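Local coordinates for salicylic acid-binding protein 2 (Nicotiana tabacum, PDB 1XKL) that hydrolyses methyl salicylate to the defence hormone salicylic acid, a step in the signalling that activates systemic acquired resistance in tobacco, at residues K74-G79 with L253-K258; L89-Y94 with Y99-L104; K93-I98 with F197-R202; E229-K234 with C249-E254. All blocks are in the same frame, centred on the assembly; numbering follows the deposited sequence.

Interaction 1 of 4, residues K74-G79 with L253-K258; sequences KVILVG and LEIAHK
Ile76 meets Ile255 and Ala256 in a small, wholly apolar contact between a strand of the parallel sheet, 75-80, and the last helix of the chain, 245-258, buried between the sheet of the alpha/beta hydrolase core and the helix on one of its faces. Both branches of Ile76 are used. Its CG2 lies anti to the backbone N and reaches CD1 of Ile255 at 3.7 Å, the two isoleucines sliding past each other in opposite directions. The longer branch, extended at chi2 (166°), carries CD1 onto the helix itself: CD1 is 3.4 Å from CB of Ala256, tighter than usual van der Waals contact, and 3.8 Å from CA of Ala256. The small alanine lets the strand side chain come right up against the helix backbone. Ile255 is less relaxed, with CG1 in the crowded position between N and the carbonyl carbon (chi1 82°) and chi2 away from a staggered value. It also packs on Val102, while Phe7 adjoins both Ile76 and Ala256. Leu253 and His257, which bind salicylate, take no part in this contact. With methyl groups meeting methyl groups, and one backbone CA, the join rests on close fit and exclusion of water, without directional bonds.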
loop_
_atom_site.group_PDB
_atom_site.type_symbol
_atom_site.label_atom_id
_atom_site.label_comp_id
_atom_site.label_asym_id
_atom_site.label_seq_id
_atom_site.Cartn_x
_atom_site.Cartn_y
_atom_site.Cartn_z
ATOM N N LYS A 74 36.819 10.019 -32.835
ATOM C CA LYS A 74 37.089 10.506 -31.492
ATOM C C LYS A 74 35.880 11.256 -30.941
ATOM O O LYS A 74 34.999 11.665 -31.696
ATOM C CB LYS A 74 38.327 11.405 -31.515
ATOM C CG LYS A 74 39.562 10.704 -32.081
ATOM C CD LYS A 74 40.746 11.646 -32.230
ATOM C CE LYS A 74 41.260 12.122 -30.875
ATOM N NZ LYS A 74 42.403 13.084 -31.029
ATOM N N VAL A 75 35.825 11.428 -29.624
ATOM C CA VAL A 75 34.701 12.125 -29.018
ATOM C C VAL A 75 35.144 13.173 -28.010
ATOM O O VAL A 75 36.322 13.285 -27.681
ATOM C CB VAL A 75 33.753 11.148 -28.282
ATOM C CG1 VAL A 75 33.377 9.994 -29.185
ATOM C CG2 VAL A 75 34.412 10.648 -27.004
ATOM N N ILE A 76 34.176 13.943 -27.532
ATOM C CA ILE A 76 34.410 14.967 -26.533
ATOM C C ILE A 76 33.554 14.551 -25.348
ATOM O O ILE A 76 32.319 14.511 -25.442
ATOM C CB ILE A 76 33.952 16.355 -27.029
ATOM C CG1 ILE A 76 34.747 16.743 -28.276
ATOM C CG2 ILE A 76 34.141 17.395 -25.933
ATOM C CD1 ILE A 76 34.163 17.906 -29.040
ATOM N N LEU A 77 34.213 14.220 -24.241
ATOM C CA LEU A 77 33.513 13.792 -23.033
ATOM C C LEU A 77 33.138 14.978 -22.164
ATOM O O LEU A 77 33.955 15.869 -21.912
ATOM C CB LEU A 77 34.384 12.825 -22.219
ATOM C CG LEU A 77 34.515 11.392 -22.735
ATOM C CD1 LEU A 77 35.500 10.612 -21.884
ATOM C CD2 LEU A 77 33.140 10.729 -22.677
ATOM N N VAL A 78 31.892 14.999 -21.717
ATOM C CA VAL A 78 31.432 16.067 -20.852
ATOM C C VAL A 78 30.813 15.399 -19.629
ATOM O O VAL A 78 29.792 14.716 -19.726
ATOM C CB VAL A 78 30.410 16.974 -21.572
ATOM C CG1 VAL A 78 29.989 18.128 -20.660
ATOM C CG2 VAL A 78 31.043 17.529 -22.851
ATOM N N GLY A 79 31.474 15.575 -18.490
ATOM C CA GLY A 79 31.009 14.984 -17.256
ATOM C C GLY A 79 30.509 16.018 -16.277
ATOM O O GLY A 79 31.176 17.012 -15.993
ATOM N N LEU A 253 31.143 24.286 -27.694
ATOM C CA LEU A 253 31.482 24.414 -29.108
ATOM C C LEU A 253 32.868 25.030 -29.243
ATOM O O LEU A 253 33.620 24.704 -30.159
ATOM C CB LEU A 253 30.440 25.269 -29.839
ATOM C CG LEU A 253 29.014 24.707 -29.857
ATOM C CD1 LEU A 253 28.127 25.621 -30.678
ATOM C CD2 LEU A 253 29.002 23.295 -30.440
ATOM N N GLU A 254 33.207 25.913 -28.312
ATOM C CA GLU A 254 34.512 26.559 -28.326
ATOM C C GLU A 254 35.621 25.550 -28.062
ATOM O O GLU A 254 36.624 25.521 -28.768
ATOM C CB GLU A 254 34.564 27.654 -27.268
ATOM C CG GLU A 254 35.872 28.409 -27.216
ATOM C CD GLU A 254 35.804 29.558 -26.243
ATOM O OE1 GLU A 254 36.391 29.446 -25.142
ATOM O OE2 GLU A 254 35.147 30.568 -26.570
ATOM N N ILE A 255 35.452 24.718 -27.042
ATOM C CA ILE A 255 36.493 23.750 -26.751
ATOM C C ILE A 255 36.546 22.723 -27.878
ATOM O O ILE A 255 37.617 22.235 -28.234
ATOM C CB ILE A 255 36.273 23.056 -25.371
ATOM C CG1 ILE A 255 35.278 21.921 -25.497
ATOM C CG2 ILE A 255 35.787 24.061 -24.339
ATOM C CD1 ILE A 255 35.941 20.587 -25.378
ATOM N N ALA A 256 35.393 22.415 -28.461
ATOM C CA ALA A 256 35.339 21.449 -29.551
ATOM C C ALA A 256 36.094 21.958 -30.774
ATOM O O ALA A 256 36.472 21.184 -31.656
ATOM C CB ALA A 256 33.894 21.162 -29.924
ATOM N N HIS A 257 36.313 23.263 -30.832
ATOM C CA HIS A 257 37.009 23.839 -31.967
ATOM C C HIS A 257 38.514 23.928 -31.752
ATOM O O HIS A 257 39.285 23.533 -32.625
ATOM C CB HIS A 257 36.439 25.220 -32.282
ATOM C CG HIS A 257 37.066 25.872 -33.472
ATOM N ND1 HIS A 257 38.257 26.563 -33.400
ATOM C CD2 HIS A 257 36.683 25.918 -34.770
ATOM C CE1 HIS A 257 38.579 27.007 -34.602
ATOM N NE2 HIS A 257 37.641 26.628 -35.451
ATOM N N LYS A 258 38.930 24.431 -30.591
ATOM C CA LYS A 258 40.351 24.576 -30.293
ATOM C C LYS A 258 41.038 23.261 -29.914
ATOM O O LYS A 258 42.268 23.178 -29.939
ATOM C CB LYS A 258 40.568 25.610 -29.172
ATOM C CG LYS A 258 39.991 25.209 -27.824
ATOM C CD LYS A 258 40.530 26.056 -26.663
ATOM C CE LYS A 258 40.070 27.498 -26.688
ATOM N NZ LYS A 258 40.678 28.196 -25.509
#

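Interaction 2 of 4, residues L89-Y94 with Y99-L104; sequences LAMEKY and YAAVFL
Met91, present as selenomethionine, reaches from helix 83-93 to Ala101 and Phe103 on strand 98-104. Two residues earlier, Leu89 packs on Leu55 and Phe192, and its carbonyl accepts the backbone N-H of Lys93. Ala90 rests on Leu77 of the neighbouring strand. Next comes Met91, with CG anti to the carbonyl carbon and a bend at chi3 (72°) that brings the terminal methyl, like the selenium, against Ala101. Its SE and CE both touch one methyl: CE is 3.6 Å from CB of Ala101, and SE is equally close to that CB. Phe103 arrives from the opposite direction. Its ring apex CZ lies 3.8 Å from SE of Met91 and 4.0 Å from CE of Met91. This is a Met-aromatic contact of oblique geometry, SE sitting 5.1 Å from the centroid of the Phe103 ring and 72° off its normal. Helix and strand belong to the beta-alpha-beta crossover of 75-80, 83-93 and 98-104, which in alpha/beta hydrolases carries the nucleophile; the Phe103 side chain is about 9 Å from that of Ser81. Glu92 follows, turned elsewhere, its OE1 taking the backbone N-H groups of Thr193 and Phe197. Lys93 completes the helix, and Tyr94, whose N is hydrogen-bonded to Ala90 O at 2.7 Å, is the first residue to leave helical geometry before packing on Met66.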
loop_
_atom_site.group_PDB
_atom_site.type_symbol
_atom_site.label_atom_id
_atom_site.label_comp_id
_atom_site.label_asym_id
_atom_site.label_seq_id
_atom_site.Cartn_x
_atom_site.Cartn_y
_atom_site.Cartn_z
ATOM N N LEU A 89 37.393 6.831 -15.886
ATOM C CA LEU A 89 37.568 5.453 -16.324
ATOM C C LEU A 89 37.652 5.393 -17.841
ATOM O O LEU A 89 38.404 4.593 -18.394
ATOM C CB LEU A 89 36.421 4.567 -15.835
ATOM C CG LEU A 89 36.459 4.044 -14.395
ATOM C CD1 LEU A 89 36.281 5.196 -13.417
ATOM C CD2 LEU A 89 35.356 3.015 -14.207
ATOM N N ALA A 90 36.885 6.242 -18.519
ATOM C CA ALA A 90 36.902 6.252 -19.980
ATOM C C ALA A 90 38.239 6.774 -20.490
ATOM O O ALA A 90 38.797 6.243 -21.452
ATOM C CB ALA A 90 35.755 7.109 -20.515
HETATM N N MSE A 91 38.742 7.822 -19.843
HETATM C CA MSE A 91 40.026 8.426 -20.200
HETATM C C MSE A 91 41.153 7.440 -19.916
HETATM O O MSE A 91 42.162 7.416 -20.618
HETATM C CB MSE A 91 40.248 9.702 -19.377
HETATM C CG MSE A 91 39.205 10.780 -19.627
HETATM SE SE MSE A 91 38.889 11.999 -18.149
HETATM C CE MSE A 91 40.539 13.037 -18.211
ATOM N N GLU A 92 40.985 6.625 -18.879
ATOM C CA GLU A 92 42.018 5.654 -18.530
ATOM C C GLU A 92 42.076 4.519 -19.545
ATOM O O GLU A 92 43.159 4.083 -19.935
ATOM C CB GLU A 92 41.769 5.083 -17.132
ATOM C CG GLU A 92 42.838 4.105 -16.634
ATOM C CD GLU A 92 44.214 4.744 -16.492
ATOM O OE1 GLU A 92 44.279 5.959 -16.225
ATOM O OE2 GLU A 92 45.228 4.028 -16.630
ATOM N N LYS A 93 40.908 4.060 -19.987
ATOM C CA LYS A 93 40.820 2.951 -20.932
ATOM C C LYS A 93 40.915 3.308 -22.414
ATOM O O LYS A 93 41.435 2.528 -23.207
ATOM C CB LYS A 93 39.516 2.184 -20.698
ATOM C CG LYS A 93 39.528 1.265 -19.499
ATOM C CD LYS A 93 40.320 0.001 -19.802
ATOM C CE LYS A 93 40.338 -0.935 -18.605
ATOM N NZ LYS A 93 38.974 -1.429 -18.254
ATOM N N TYR A 94 40.405 4.475 -22.791
ATOM C CA TYR A 94 40.415 4.899 -24.188
ATOM C C TYR A 94 40.918 6.339 -24.298
ATOM O O TYR A 94 40.225 7.213 -24.826
ATOM C CB TYR A 94 38.994 4.810 -24.755
ATOM C CG TYR A 94 38.326 3.476 -24.526
ATOM C CD1 TYR A 94 38.554 2.408 -25.390
ATOM C CD2 TYR A 94 37.492 3.271 -23.425
ATOM C CE1 TYR A 94 37.978 1.166 -25.170
ATOM C CE2 TYR A 94 36.907 2.027 -23.191
ATOM C CZ TYR A 94 37.159 0.977 -24.073
ATOM O OH TYR A 94 36.628 -0.273 -23.846
ATOM N N TYR A 99 39.180 13.852 -27.647
ATOM C CA TYR A 99 39.815 15.124 -27.973
ATOM C C TYR A 99 40.105 15.882 -26.679
ATOM O O TYR A 99 41.164 16.487 -26.512
ATOM C CB TYR A 99 38.904 15.982 -28.861
ATOM C CG TYR A 99 38.712 15.457 -30.266
ATOM C CD1 TYR A 99 37.453 15.054 -30.717
ATOM C CD2 TYR A 99 39.785 15.382 -31.156
ATOM C CE1 TYR A 99 37.270 14.589 -32.026
ATOM C CE2 TYR A 99 39.615 14.923 -32.461
ATOM C CZ TYR A 99 38.357 14.528 -32.890
ATOM O OH TYR A 99 38.198 14.072 -34.179
ATOM N N ALA A 100 39.151 15.835 -25.762
ATOM C CA ALA A 100 39.295 16.519 -24.498
ATOM C C ALA A 100 38.200 16.065 -23.557
ATOM O O ALA A 100 37.150 15.583 -23.992
ATOM C CB ALA A 100 39.208 18.023 -24.706
ATOM N N ALA A 101 38.455 16.224 -22.266
ATOM C CA ALA A 101 37.501 15.854 -21.240
ATOM C C ALA A 101 37.062 17.131 -20.548
ATOM O O ALA A 101 37.887 17.898 -20.058
ATOM C CB ALA A 101 38.155 14.899 -20.236
ATOM N N VAL A 102 35.758 17.361 -20.516
ATOM C CA VAL A 102 35.214 18.558 -19.899
ATOM C C VAL A 102 34.522 18.211 -18.585
ATOM O O VAL A 102 33.645 17.338 -18.540
ATOM C CB VAL A 102 34.196 19.247 -20.847
ATOM C CG1 VAL A 102 33.724 20.561 -20.249
ATOM C CG2 VAL A 102 34.845 19.485 -22.201
ATOM N N PHE A 103 34.929 18.896 -17.521
ATOM C CA PHE A 103 34.367 18.685 -16.198
ATOM C C PHE A 103 33.500 19.868 -15.807
ATOM O O PHE A 103 34.001 20.928 -15.435
ATOM C CB PHE A 103 35.491 18.468 -15.162
ATOM C CG PHE A 103 36.332 17.239 -15.424
ATOM C CD1 PHE A 103 37.343 17.261 -16.380
ATOM C CD2 PHE A 103 36.076 16.047 -14.745
ATOM C CE1 PHE A 103 38.083 16.114 -16.656
ATOM C CE2 PHE A 103 36.809 14.897 -15.016
ATOM C CZ PHE A 103 37.811 14.928 -15.971
ATOM N N LEU A 104 32.190 19.681 -15.916
ATOM C CA LEU A 104 31.230 20.730 -15.587
ATOM C C LEU A 104 30.845 20.604 -14.121
ATOM O O LEU A 104 30.144 19.664 -13.742
ATOM C CB LEU A 104 29.981 20.585 -16.467
ATOM C CG LEU A 104 28.805 21.500 -16.156
ATOM C CD1 LEU A 104 29.188 22.964 -16.424
ATOM C CD2 LEU A 104 27.621 21.088 -17.035
#

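Interaction 3 of 4, residues K93-I98 with F197-R202; sequences KYPQKI and FGSVKR
Val200 turns one methyl to Ile98 and the other to Pro95, joining two loops that each lead into a strand of the parallel sheet. From the backbone outward, CB is aimed at the opposite loop but stands back from it, and the touching is left to the branches. CG1, anti to the backbone N (chi1 -178°), heads for Ile98 and stops 4.0 Å from its CG2; the two side chains cross at about a right angle. CG2 takes the other direction and settles beside the proline, 3.8 Å from the carbonyl O of Pro95, 3.8 Å from CA of Pro95 and 3.9 Å from CB of Pro95. One valine thus touches both the ring base and the backbone of the short 3-10 segment at 95-96. Next door, Ser199 sets its OG 3.5 Å from CB of Pro95. That is packing against a carbon; the hydroxyl's hydrogen bond goes to the carbonyl O of Arg196, within its own loop. Each loop is tightened by a turn: Lys97 N bonds to Tyr94 O, and Val200 N to Phe197 O. Behind the contact Met91 touches both Ile98 and Val200, and the backbone of Lys201 pairs with that of Ala101, carrying the join into the sheet. Across the interface the meeting groups are mainly carbon, with the one serine hydroxyl engaged at home. The chemistry implies a mainly van der Waals join, buried at Ile98 and Val200 and exposed to solvent at Ser199.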
loop_
_atom_site.group_PDB
_atom_site.type_symbol
_atom_site.label_atom_id
_atom_site.label_comp_id
_atom_site.label_asym_id
_atom_site.label_seq_id
_atom_site.Cartn_x
_atom_site.Cartn_y
_atom_site.Cartn_z
ATOM N N LYS A 93 40.908 4.060 -19.987
ATOM C CA LYS A 93 40.820 2.951 -20.932
ATOM C C LYS A 93 40.915 3.308 -22.414
ATOM O O LYS A 93 41.435 2.528 -23.207
ATOM C CB LYS A 93 39.516 2.184 -20.698
ATOM C CG LYS A 93 39.528 1.265 -19.499
ATOM C CD LYS A 93 40.320 0.001 -19.802
ATOM C CE LYS A 93 40.338 -0.935 -18.605
ATOM N NZ LYS A 93 38.974 -1.429 -18.254
ATOM N N TYR A 94 40.405 4.475 -22.791
ATOM C CA TYR A 94 40.415 4.899 -24.188
ATOM C C TYR A 94 40.918 6.339 -24.298
ATOM O O TYR A 94 40.225 7.213 -24.826
ATOM C CB TYR A 94 38.994 4.810 -24.755
ATOM C CG TYR A 94 38.326 3.476 -24.526
ATOM C CD1 TYR A 94 38.554 2.408 -25.390
ATOM C CD2 TYR A 94 37.492 3.271 -23.425
ATOM C CE1 TYR A 94 37.978 1.166 -25.170
ATOM C CE2 TYR A 94 36.907 2.027 -23.191
ATOM C CZ TYR A 94 37.159 0.977 -24.073
ATOM O OH TYR A 94 36.628 -0.273 -23.846
ATOM N N PRO A 95 42.144 6.602 -23.820
ATOM C CA PRO A 95 42.688 7.961 -23.885
ATOM C C PRO A 95 42.825 8.542 -25.287
ATOM O O PRO A 95 42.602 9.736 -25.491
ATOM C CB PRO A 95 44.039 7.826 -23.184
ATOM C CG PRO A 95 44.433 6.414 -23.495
ATOM C CD PRO A 95 43.140 5.662 -23.274
ATOM N N GLN A 96 43.171 7.699 -26.251
ATOM C CA GLN A 96 43.374 8.167 -27.614
ATOM C C GLN A 96 42.105 8.409 -28.430
ATOM O O GLN A 96 42.175 8.825 -29.587
ATOM C CB GLN A 96 44.297 7.201 -28.367
ATOM C CG GLN A 96 43.661 5.885 -28.798
ATOM C CD GLN A 96 43.405 4.912 -27.651
ATOM O OE1 GLN A 96 42.745 5.244 -26.669
ATOM N NE2 GLN A 96 43.924 3.693 -27.783
ATOM N N LYS A 97 40.946 8.158 -27.835
ATOM C CA LYS A 97 39.695 8.378 -28.545
ATOM C C LYS A 97 38.952 9.580 -27.986
ATOM O O LYS A 97 37.753 9.750 -28.206
ATOM C CB LYS A 97 38.834 7.112 -28.486
ATOM C CG LYS A 97 39.479 5.961 -29.261
ATOM C CD LYS A 97 38.527 4.829 -29.593
ATOM C CE LYS A 97 38.186 3.992 -28.369
ATOM N NZ LYS A 97 37.398 2.774 -28.743
ATOM N N ILE A 98 39.683 10.438 -27.284
ATOM C CA ILE A 98 39.083 11.613 -26.671
ATOM C C ILE A 98 39.839 12.907 -26.979
ATOM O O ILE A 98 40.999 13.049 -26.611
ATOM C CB ILE A 98 39.023 11.417 -25.150
ATOM C CG1 ILE A 98 38.324 10.083 -24.847
ATOM C CG2 ILE A 98 38.310 12.582 -24.496
ATOM C CD1 ILE A 98 38.499 9.603 -23.428
ATOM N N PHE A 197 45.043 8.092 -18.216
ATOM C CA PHE A 197 44.086 9.099 -17.761
ATOM C C PHE A 197 44.676 10.485 -17.969
ATOM O O PHE A 197 44.084 11.334 -18.631
ATOM C CB PHE A 197 43.797 8.915 -16.263
ATOM C CG PHE A 197 43.109 10.102 -15.622
ATOM C CD1 PHE A 197 41.727 10.261 -15.717
ATOM C CD2 PHE A 197 43.845 11.057 -14.922
ATOM C CE1 PHE A 197 41.093 11.362 -15.145
ATOM C CE2 PHE A 197 43.220 12.164 -14.346
ATOM C CZ PHE A 197 41.840 12.313 -14.448
ATOM N N GLY A 198 45.853 10.691 -17.383
ATOM C CA GLY A 198 46.534 11.969 -17.452
ATOM C C GLY A 198 46.978 12.459 -18.815
ATOM O O GLY A 198 47.327 13.629 -18.956
ATOM N N SER A 199 46.970 11.585 -19.816
ATOM C CA SER A 199 47.384 11.974 -21.158
ATOM C C SER A 199 46.269 12.706 -21.903
ATOM O O SER A 199 46.464 13.154 -23.032
ATOM C CB SER A 199 47.806 10.741 -21.965
ATOM O OG SER A 199 46.686 10.084 -22.535
ATOM N N VAL A 200 45.105 12.830 -21.269
ATOM C CA VAL A 200 43.953 13.499 -21.878
ATOM C C VAL A 200 43.789 14.943 -21.389
ATOM O O VAL A 200 43.869 15.205 -20.192
ATOM C CB VAL A 200 42.643 12.724 -21.576
ATOM C CG1 VAL A 200 41.464 13.408 -22.257
ATOM C CG2 VAL A 200 42.763 11.287 -22.054
ATOM N N LYS A 201 43.556 15.878 -22.310
ATOM C CA LYS A 201 43.384 17.277 -21.922
ATOM C C LYS A 201 42.115 17.454 -21.103
ATOM O O LYS A 201 41.061 16.912 -21.447
ATOM C CB LYS A 201 43.330 18.188 -23.153
ATOM C CG LYS A 201 44.562 18.086 -24.028
ATOM C CD LYS A 201 44.752 19.323 -24.867
ATOM C CE LYS A 201 45.888 19.123 -25.850
ATOM N NZ LYS A 201 47.125 18.653 -25.167
ATOM N N ARG A 202 42.230 18.218 -20.022
ATOM C CA ARG A 202 41.112 18.472 -19.127
ATOM C C ARG A 202 40.686 19.933 -19.114
ATOM O O ARG A 202 41.515 20.835 -18.962
ATOM C CB ARG A 202 41.468 18.082 -17.689
ATOM C CG ARG A 202 41.990 16.666 -17.499
ATOM C CD ARG A 202 42.009 16.278 -16.015
ATOM N NE ARG A 202 43.043 16.954 -15.224
ATOM C CZ ARG A 202 44.282 16.494 -15.053
ATOM N NH1 ARG A 202 44.658 15.359 -15.619
ATOM N NH2 ARG A 202 45.139 17.163 -14.299
#

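Interaction 4 of 4, residues E229-K234 with C249-E254; sequences EAIEIK and CASLLE
Strand 229-233, at the edge of the parallel sheet within this chain, carries Ile231 to meet Ser251 and Glu254 of the terminal helix 245-258. The short segments run nearly antiparallel, at 162°, with their axes 10.1 Å apart at closest approach. Ile231 holds the middle: its CG2, anti to the backbone N, comes 4.1 Å from OG of Ser251. That hydroxyl is hydrogen-bonded back to the carbonyl O of Lys247 in the preceding helical turn, and its approach to the isoleucine methyl is van der Waals. The other branch of Ile231 bends round and leaves CD1 4.5 Å from OE1 of Glu254, near the carboxylate end of the extended glutamate. Ile231 also touches Val203 and Ile205 on the adjoining strand. At the start of the strand Glu229 points to the helix as well, and its OE2 lies 4.4 Å from OE1 of Glu254. Two carboxylates this near would tend to repel, but Glu229 OE2 forms a salt bridge with Lys258 NZ and its OE1 a hydrogen bond with Tyr259 OH, which probably offsets the repulsion. Glu254 itself lies at the exposed margin. The contact is loose and lies at the surface. A last strand, a loop bearing the catalytic histidine, here His238, and a closing helix that folds back against the sheet are the C-terminal pattern of the alpha/beta hydrolase fold.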
loop_
_atom_site.group_PDB
_atom_site.type_symbol
_atom_site.label_atom_id
_atom_site.label_comp_id
_atom_site.label_asym_id
_atom_site.label_seq_id
_atom_site.Cartn_x
_atom_site.Cartn_y
_atom_site.Cartn_z
ATOM N N GLU A 229 42.671 23.958 -19.184
ATOM C CA GLU A 229 42.010 25.245 -19.307
ATOM C C GLU A 229 40.857 25.338 -18.319
ATOM O O GLU A 229 40.209 24.340 -18.025
ATOM C CB GLU A 229 41.483 25.405 -20.730
ATOM C CG GLU A 229 41.230 26.830 -21.150
ATOM C CD GLU A 229 40.498 26.914 -22.473
ATOM O OE1 GLU A 229 40.689 26.011 -23.316
ATOM O OE2 GLU A 229 39.742 27.887 -22.670
ATOM N N ALA A 230 40.610 26.537 -17.805
ATOM C CA ALA A 230 39.519 26.749 -16.868
ATOM C C ALA A 230 38.528 27.743 -17.456
ATOM O O ALA A 230 38.891 28.872 -17.805
ATOM C CB ALA A 230 40.046 27.267 -15.540
ATOM N N ILE A 231 37.279 27.309 -17.567
ATOM C CA ILE A 231 36.210 28.136 -18.104
ATOM C C ILE A 231 35.260 28.453 -16.965
ATOM O O ILE A 231 35.151 27.687 -16.010
ATOM C CB ILE A 231 35.421 27.390 -19.194
ATOM C CG1 ILE A 231 36.369 26.917 -20.299
ATOM C CG2 ILE A 231 34.341 28.291 -19.755
ATOM C CD1 ILE A 231 37.159 28.026 -20.959
ATOM N N GLU A 232 34.558 29.571 -17.069
ATOM C CA GLU A 232 33.630 29.961 -16.023
ATOM C C GLU A 232 32.261 30.380 -16.571
ATOM O O GLU A 232 32.173 31.071 -17.585
ATOM C CB GLU A 232 34.249 31.104 -15.217
ATOM C CG GLU A 232 33.299 31.806 -14.264
ATOM C CD GLU A 232 33.943 33.001 -13.572
ATOM O OE1 GLU A 232 34.900 32.799 -12.793
ATOM O OE2 GLU A 232 33.488 34.140 -13.812
ATOM N N ILE A 233 31.196 29.931 -15.910
ATOM C CA ILE A 233 29.840 30.305 -16.304
ATOM C C ILE A 233 29.233 31.073 -15.135
ATOM O O ILE A 233 28.763 30.482 -14.165
ATOM C CB ILE A 233 28.947 29.080 -16.623
ATOM C CG1 ILE A 233 29.487 28.335 -17.847
ATOM C CG2 ILE A 233 27.519 29.529 -16.894
ATOM C CD1 ILE A 233 28.645 27.150 -18.266
ATOM N N LYS A 234 29.259 32.400 -15.240
ATOM C CA LYS A 234 28.729 33.288 -14.207
ATOM C C LYS A 234 27.216 33.219 -14.083
ATOM O O LYS A 234 26.507 33.204 -15.085
ATOM C CB LYS A 234 29.127 34.742 -14.506
ATOM C CG LYS A 234 30.248 35.300 -13.643
ATOM C CD LYS A 234 29.817 35.432 -12.193
ATOM C CE LYS A 234 30.904 36.086 -11.332
ATOM N NZ LYS A 234 30.464 36.207 -9.899
ATOM N N CYS A 249 26.488 25.589 -24.062
ATOM C CA CYS A 249 26.674 25.117 -25.430
ATOM C C CYS A 249 27.787 25.902 -26.126
ATOM O O CYS A 249 28.640 25.319 -26.798
ATOM C CB CYS A 249 25.368 25.250 -26.229
ATOM S SG CYS A 249 25.498 24.782 -27.988
ATOM N N ALA A 250 27.780 27.221 -25.965
ATOM C CA ALA A 250 28.805 28.041 -26.601
ATOM C C ALA A 250 30.193 27.641 -26.093
ATOM O O ALA A 250 31.142 27.553 -26.871
ATOM C CB ALA A 250 28.538 29.520 -26.334
ATOM N N SER A 251 30.300 27.377 -24.795
ATOM C CA SER A 251 31.571 26.973 -24.205
ATOM C C SER A 251 32.023 25.634 -24.780
ATOM O O SER A 251 33.196 25.458 -25.112
ATOM C CB SER A 251 31.440 26.871 -22.681
ATOM O OG SER A 251 31.049 28.112 -22.120
ATOM N N LEU A 252 31.099 24.684 -24.902
ATOM C CA LEU A 252 31.448 23.379 -25.454
ATOM C C LEU A 252 31.847 23.466 -26.919
ATOM O O LEU A 252 32.782 22.792 -27.355
ATOM C CB LEU A 252 30.287 22.393 -25.297
ATOM C CG LEU A 252 29.985 21.982 -23.853
ATOM C CD1 LEU A 252 28.814 20.997 -23.816
ATOM C CD2 LEU A 252 31.234 21.354 -23.235
ATOM N N LEU A 253 31.143 24.286 -27.694
ATOM C CA LEU A 253 31.482 24.414 -29.108
ATOM C C LEU A 253 32.868 25.030 -29.243
ATOM O O LEU A 253 33.620 24.704 -30.159
ATOM C CB LEU A 253 30.440 25.269 -29.839
ATOM C CG LEU A 253 29.014 24.707 -29.857
ATOM C CD1 LEU A 253 28.127 25.621 -30.678
ATOM C CD2 LEU A 253 29.002 23.295 -30.440
ATOM N N GLU A 254 33.207 25.913 -28.312
ATOM C CA GLU A 254 34.512 26.559 -28.326
ATOM C C GLU A 254 35.621 25.550 -28.062
ATOM O O GLU A 254 36.624 25.521 -28.768
ATOM C CB GLU A 254 34.564 27.654 -27.268
ATOM C CG GLU A 254 35.872 28.409 -27.216
ATOM C CD GLU A 254 35.804 29.558 -26.243
ATOM O OE1 GLU A 254 36.391 29.446 -25.142
ATOM O OE2 GLU A 254 35.147 30.568 -26.570
#

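How the interactions relate
From the N terminus, strand 75-80 opens interaction 1, which closes only at the final helix and so encloses nearly everything that follows. Within that span, interaction 2 closes a short turn from helix 83-93 to strand 98-104. Interaction 3 starts at the end of the same helix, sharing Lys93 and Tyr94, but runs on to 197-202, so the two overlap; their centres are 5 Å apart. Interaction 4 opens later, at 229-234, and ends on the terminal helix, sharing Leu253 and Glu254 with interaction 1. Interactions 1, 2 and 4 pack helices on strands 75-80, 98-104 and 229-233, and interaction 3 joins the loops leading into 98-104 and 202-207.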